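Phosphoglucomutase/phosphomannomutase family protein (Burkholderia thailandensis, PDB 3UW2) probably catalyses intramolecular phosphate transfer on hexose phosphates, as a metal-dependent member of the phosphohexose mutase family. Local coordinates at residues 201-206 and 225-230; 50-55 and 163-168. All coordinates share one frame; numbering follows the deposited sequence.

Interaction 1 of 2, residues 201-206 and 225-230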
loop_
_atom_site.group_PDB
_atom_site.type_symbol
_atom_site.label_atom_id
_atom_site.label_comp_id
_atom_site.label_asym_id
_atom_site.label_seq_id
_atom_site.Cartn_x
_atom_site.Cartn_y
_atom_site.Cartn_z
ATOM N N ALA A 201 -1.262 13.307 -9.180
ATOM C CA ALA A 201 -0.578 12.033 -9.409
ATOM C C ALA A 201 0.972 12.209 -9.302
ATOM O O ALA A 201 1.692 11.258 -9.526
ATOM C CB ALA A 201 -0.942 11.495 -10.787
ATOM N N GLY A 202 1.484 13.433 -9.060
ATOM C CA GLY A 202 2.951 13.615 -8.953
ATOM C C GLY A 202 3.713 13.124 -10.188
ATOM O O GLY A 202 4.841 12.683 -10.048
ATOM N N ASN A 203 3.083 13.154 -11.363
ATOM C CA ASN A 203 3.685 12.698 -12.637
ATOM C C ASN A 203 3.936 11.187 -12.708
ATOM O O ASN A 203 4.698 10.733 -13.570
ATOM C CB ASN A 203 4.956 13.491 -13.037
ATOM C CG ASN A 203 4.708 14.999 -13.129
ATOM O OD1 ASN A 203 5.166 15.784 -12.265
ATOM N ND2 ASN A 203 3.876 15.391 -14.065
ATOM N N GLY A 204 3.301 10.432 -11.788
ATOM C CA GLY A 204 3.463 8.994 -11.661
ATOM C C GLY A 204 2.456 8.303 -12.544
ATOM O O GLY A 204 1.648 8.968 -13.188
ATOM N N VAL A 205 2.450 6.972 -12.518
ATOM C CA VAL A 205 1.624 6.216 -13.419
ATOM C C VAL A 205 0.129 6.301 -13.074
ATOM O O VAL A 205 -0.709 5.939 -13.880
ATOM C CB VAL A 205 2.152 4.746 -13.541
ATOM C CG1 VAL A 205 1.788 3.953 -12.313
ATOM C CG2 VAL A 205 1.499 4.108 -14.772
ATOM N N ALA A 206 -0.245 6.818 -11.886
ATOM C CA ALA A 206 -1.670 6.877 -11.486
ATOM C C ALA A 206 -2.440 7.879 -12.389
ATOM O O ALA A 206 -3.654 7.738 -12.591
ATOM C CB ALA A 206 -1.820 7.314 -9.997
ATOM N N PHE A 225 -0.329 17.453 -12.174
ATOM C CA PHE A 225 0.791 16.538 -12.499
ATOM C C PHE A 225 0.288 15.129 -12.894
ATOM O O PHE A 225 0.767 14.114 -12.374
ATOM C CB PHE A 225 1.809 16.462 -11.327
ATOM C CG PHE A 225 1.970 17.757 -10.628
ATOM C CD1 PHE A 225 2.401 18.898 -11.329
ATOM C CD2 PHE A 225 1.725 17.867 -9.263
ATOM C CE1 PHE A 225 2.539 20.134 -10.680
ATOM C CE2 PHE A 225 1.862 19.108 -8.617
ATOM C CZ PHE A 225 2.270 20.245 -9.313
ATOM N N THR A 226 -0.712 15.102 -13.778
ATOM C CA THR A 226 -1.318 13.827 -14.169
ATOM C C THR A 226 -0.724 13.259 -15.457
ATOM O O THR A 226 -1.099 12.158 -15.900
ATOM C CB THR A 226 -2.857 13.955 -14.271
ATOM O OG1 THR A 226 -3.187 15.011 -15.178
ATOM C CG2 THR A 226 -3.503 14.115 -12.837
ATOM N N ASP A 227 0.160 14.020 -16.103
ATOM C CA ASP A 227 0.921 13.530 -17.236
ATOM C C ASP A 227 2.092 12.784 -16.651
ATOM O O ASP A 227 2.669 13.182 -15.611
ATOM C CB ASP A 227 1.414 14.679 -18.150
ATOM C CG ASP A 227 2.285 15.710 -17.401
ATOM O OD1 ASP A 227 1.815 16.430 -16.461
ATOM O OD2 ASP A 227 3.470 15.786 -17.754
ATOM N N ILE A 228 2.477 11.735 -17.351
ATOM C CA ILE A 228 3.613 10.896 -16.994
ATOM C C ILE A 228 4.934 11.612 -17.172
ATOM O O ILE A 228 5.287 12.050 -18.299
ATOM C CB ILE A 228 3.681 9.661 -17.955
ATOM C CG1 ILE A 228 2.339 8.916 -17.927
ATOM C CG2 ILE A 228 4.894 8.736 -17.547
ATOM C CD1 ILE A 228 1.968 8.285 -16.577
ATOM N N ASP A 229 5.733 11.668 -16.108
ATOM C CA ASP A 229 7.049 12.169 -16.325
ATOM C C ASP A 229 7.964 11.531 -15.285
ATOM O O ASP A 229 7.958 11.978 -14.154
ATOM C CB ASP A 229 7.077 13.725 -16.247
ATOM C CG ASP A 229 8.446 14.273 -16.615
ATOM O OD1 ASP A 229 9.422 13.520 -16.507
ATOM O OD2 ASP A 229 8.582 15.448 -17.003
ATOM N N GLY A 230 8.734 10.526 -15.686
ATOM C CA GLY A 230 9.532 9.765 -14.732
ATOM C C GLY A 230 10.718 10.534 -14.160
ATOM O O GLY A 230 11.400 10.006 -13.306
HETATM O O HOH W 1 2.974 18.086 -14.944
#
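N203 takes part in every direct hydrogen bond of this contact, lying against F225, D227 and D229. Its CB packs on the CB of D229 at 3.9 Å and also lies near the D227 carbonyl. CG of N203 is 3.7 Å from both CB of F225 and O of D227. It is held there by standing anti to its own carbonyl carbon (chi1 -56°). On one branch, OD1 approaches CB of F225 at 3.6 Å. Amide and phenyl planes are 53° apart here. The same OD1 accepts a hydrogen bond from N234. On the other branch, ND2 of N203 donates to O of D227 at 3.0 Å, with an N-H...O angle of 164°. That oxygen lies almost in the amide plane. A water accepts a second bond from ND2 and donates to OD1 of D227, so it bridges the two side chains.

The N203 backbone is engaged as well. Its N donates to O of F225 at 2.7 Å. Its O accepts from N of D229 at 2.9 Å, nearly straight and on a lone pair. Residues A201 to G204 form a type I' turn, with G204 N bonded to A201 O. Beside it, CD1 of I228 reaches O of G204 at 3.5 Å.

Both loops leave the C-terminal ends of neighbouring parallel strands, 197-200 and 221-224, in the second alpha/beta/alpha domain. Helix 206-216 follows soon after the turn. F225 also meets the ring of H235.

The buried amide and backbone groups of N203 are thus all hydrogen-bonded, and its bonds to F225, D227 and D229 tie the turn directionally to the next loop.

Interaction 2 of 2, residues 50-55 and 163-168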
loop_
_atom_site.group_PDB
_atom_site.type_symbol
_atom_site.label_atom_id
_atom_site.label_comp_id
_atom_site.label_asym_id
_atom_site.label_seq_id
_atom_site.Cartn_x
_atom_site.Cartn_y
_atom_site.Cartn_z
ATOM N N GLY A 50 13.576 -12.450 -13.476
ATOM C CA GLY A 50 12.459 -13.060 -14.241
ATOM C C GLY A 50 12.624 -14.584 -14.370
ATOM O O GLY A 50 11.661 -15.360 -14.244
ATOM N N ARG A 51 13.855 -15.011 -14.671
ATOM C CA ARG A 51 14.184 -16.424 -14.761
ATOM C C ARG A 51 13.925 -17.128 -13.402
ATOM O O ARG A 51 13.382 -18.175 -13.374
ATOM C CB ARG A 51 15.653 -16.536 -15.187
ATOM C CG ARG A 51 16.087 -17.937 -15.532
ATOM C CD ARG A 51 15.625 -18.338 -16.908
ATOM N NE ARG A 51 15.967 -19.736 -17.155
ATOM C CZ ARG A 51 17.135 -20.160 -17.619
ATOM N NH1 ARG A 51 17.369 -21.471 -17.820
ATOM N NH2 ARG A 51 18.063 -19.270 -17.920
ATOM N N ALA A 52 14.343 -16.540 -12.269
ATOM C CA ALA A 52 14.131 -17.127 -10.952
ATOM C C ALA A 52 12.626 -17.251 -10.626
ATOM O O ALA A 52 12.159 -18.279 -10.164
ATOM C CB ALA A 52 14.842 -16.265 -9.869
ATOM N N PHE A 53 11.879 -16.182 -10.832
ATOM C CA PHE A 53 10.456 -16.180 -10.536
ATOM C C PHE A 53 9.716 -17.150 -11.488
ATOM O O PHE A 53 8.885 -17.951 -11.036
ATOM C CB PHE A 53 9.886 -14.746 -10.669
ATOM C CG PHE A 53 8.443 -14.617 -10.244
ATOM C CD1 PHE A 53 7.409 -14.921 -11.146
ATOM C CD2 PHE A 53 8.114 -14.260 -8.949
ATOM C CE1 PHE A 53 6.090 -14.758 -10.770
ATOM C CE2 PHE A 53 6.768 -14.138 -8.540
ATOM C CZ PHE A 53 5.757 -14.382 -9.451
ATOM N N GLY A 54 10.040 -17.123 -12.779
ATOM C CA GLY A 54 9.393 -18.058 -13.729
ATOM C C GLY A 54 9.631 -19.529 -13.360
ATOM O O GLY A 54 8.741 -20.427 -13.571
ATOM N N SER A 55 10.811 -19.781 -12.786
ATOM C CA SER A 55 11.192 -21.113 -12.331
ATOM C C SER A 55 10.304 -21.531 -11.151
ATOM O O SER A 55 9.895 -22.704 -11.062
ATOM C CB SER A 55 12.640 -21.135 -11.831
ATOM O OG SER A 55 13.570 -20.908 -12.874
ATOM N N ALA A 163 22.289 -20.462 -9.814
ATOM C CA ALA A 163 21.876 -20.779 -11.213
ATOM C C ALA A 163 20.910 -21.989 -11.279
ATOM O O ALA A 163 20.954 -22.825 -12.191
ATOM C CB ALA A 163 23.097 -21.015 -12.115
ATOM N N ARG A 164 20.007 -22.056 -10.320
ATOM C CA ARG A 164 19.041 -23.165 -10.255
ATOM C C ARG A 164 17.741 -22.704 -10.923
ATOM O O ARG A 164 16.833 -22.126 -10.268
ATOM C CB ARG A 164 18.791 -23.550 -8.804
ATOM C CG ARG A 164 17.978 -24.815 -8.617
ATOM C CD ARG A 164 17.888 -25.153 -7.128
ATOM N NE ARG A 164 17.036 -24.221 -6.370
ATOM C CZ ARG A 164 15.709 -24.355 -6.258
ATOM N NH1 ARG A 164 15.085 -25.387 -6.849
ATOM N NH2 ARG A 164 14.996 -23.477 -5.556
ATOM N N PHE A 165 17.630 -23.007 -12.210
ATOM C CA PHE A 165 16.551 -22.473 -13.043
ATOM C C PHE A 165 15.883 -23.564 -13.855
ATOM O O PHE A 165 16.556 -24.534 -14.285
ATOM C CB PHE A 165 17.077 -21.467 -14.092
ATOM C CG PHE A 165 17.756 -20.241 -13.542
ATOM C CD1 PHE A 165 17.119 -19.422 -12.602
ATOM C CD2 PHE A 165 19.025 -19.856 -14.033
ATOM C CE1 PHE A 165 17.761 -18.290 -12.110
ATOM C CE2 PHE A 165 19.637 -18.689 -13.586
ATOM C CZ PHE A 165 18.991 -17.893 -12.639
ATOM N N GLU A 166 14.578 -23.386 -14.107
ATOM C CA GLU A 166 13.913 -24.113 -15.155
ATOM C C GLU A 166 14.258 -23.485 -16.513
ATOM O O GLU A 166 14.756 -22.325 -16.582
ATOM C CB GLU A 166 12.404 -24.142 -14.916
ATOM C CG GLU A 166 12.039 -24.696 -13.555
ATOM C CD GLU A 166 12.289 -26.194 -13.452
ATOM O OE1 GLU A 166 12.252 -26.913 -14.489
ATOM O OE2 GLU A 166 12.579 -26.655 -12.323
ATOM N N THR A 167 13.961 -24.240 -17.573
ATOM C CA THR A 167 14.301 -23.894 -18.951
ATOM C C THR A 167 13.082 -24.146 -19.856
ATOM O O THR A 167 12.364 -25.137 -19.716
ATOM C CB THR A 167 15.485 -24.752 -19.428
ATOM O OG1 THR A 167 16.663 -24.334 -18.715
ATOM C CG2 THR A 167 15.724 -24.571 -20.939
ATOM N N GLY A 168 12.810 -23.218 -20.755
ATOM C CA GLY A 168 11.785 -23.449 -21.760
ATOM C C GLY A 168 11.805 -22.235 -22.673
ATOM O O GLY A 168 12.783 -21.458 -22.716
#
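The F165 ring lies between A163 and R51. The backbone C of A163 is over one face. CG of R51 is over the opposite face, 3.5 Å from the ring centroid and 17° off the normal, a CH-pi contact. OG of S55 lies at the ring edge. The R51 guanidinium is tilted 29° from the ring. CB of F165 sits over one of its faces, towards the rim, while E166 O and T167 OG1 lie at its edge.

The bend in R51 at chi2 (78°) lets one side chain do both jobs. Its CG stays on the ring while the guanidinium turns to the backbone beyond. NE donates to O of E166 at 2.9 Å, nearly along the C=O axis. NH1 donates to the same oxygen at 3.0 Å, from above the carbonyl plane. That oxygen lies in the guanidinium plane, so the pair fixes the group's rotation. NH1 also makes a weak bond to OG1 of T167.

The contact belongs to the first alpha/beta/alpha domain. Helix 151-161 ends in a Schellman motif at A163, and the chain then runs extended over helix 43-59 towards strand 172-174. R58, farther along helix 43-59, bonds the T167 carbonyl.

S55 lies one helical turn after R51. Its OG donates to O of R51 at 2.8 Å and accepts from N of E166 at 2.9 Å. The R51 carbonyl thus takes bonds from both N and OG of S55, on opposite faces of its plane. CB of A52 touches CE1 of F165 at 4.2 Å and also packs on helix 151-161.

The two contacts lie in different domains. Their centres are 33 Å apart, and their nearest atoms are about 19 Å apart, so they do not touch. Along the chain, interaction 2 closes before interaction 1 opens. Interaction 1 is near the metal site. The side chain of V205 is about 4 Å from that of D266 and about 8 Å from the zinc ion, which D264, D266 and D268 bind. V205 and I228 also touch M98 of the first domain, so interaction 1 borders the junction of the two domains. Interaction 2 is away from the annotated sites and joins helix 43-59 to the loop after helix 151-161, within the first domain.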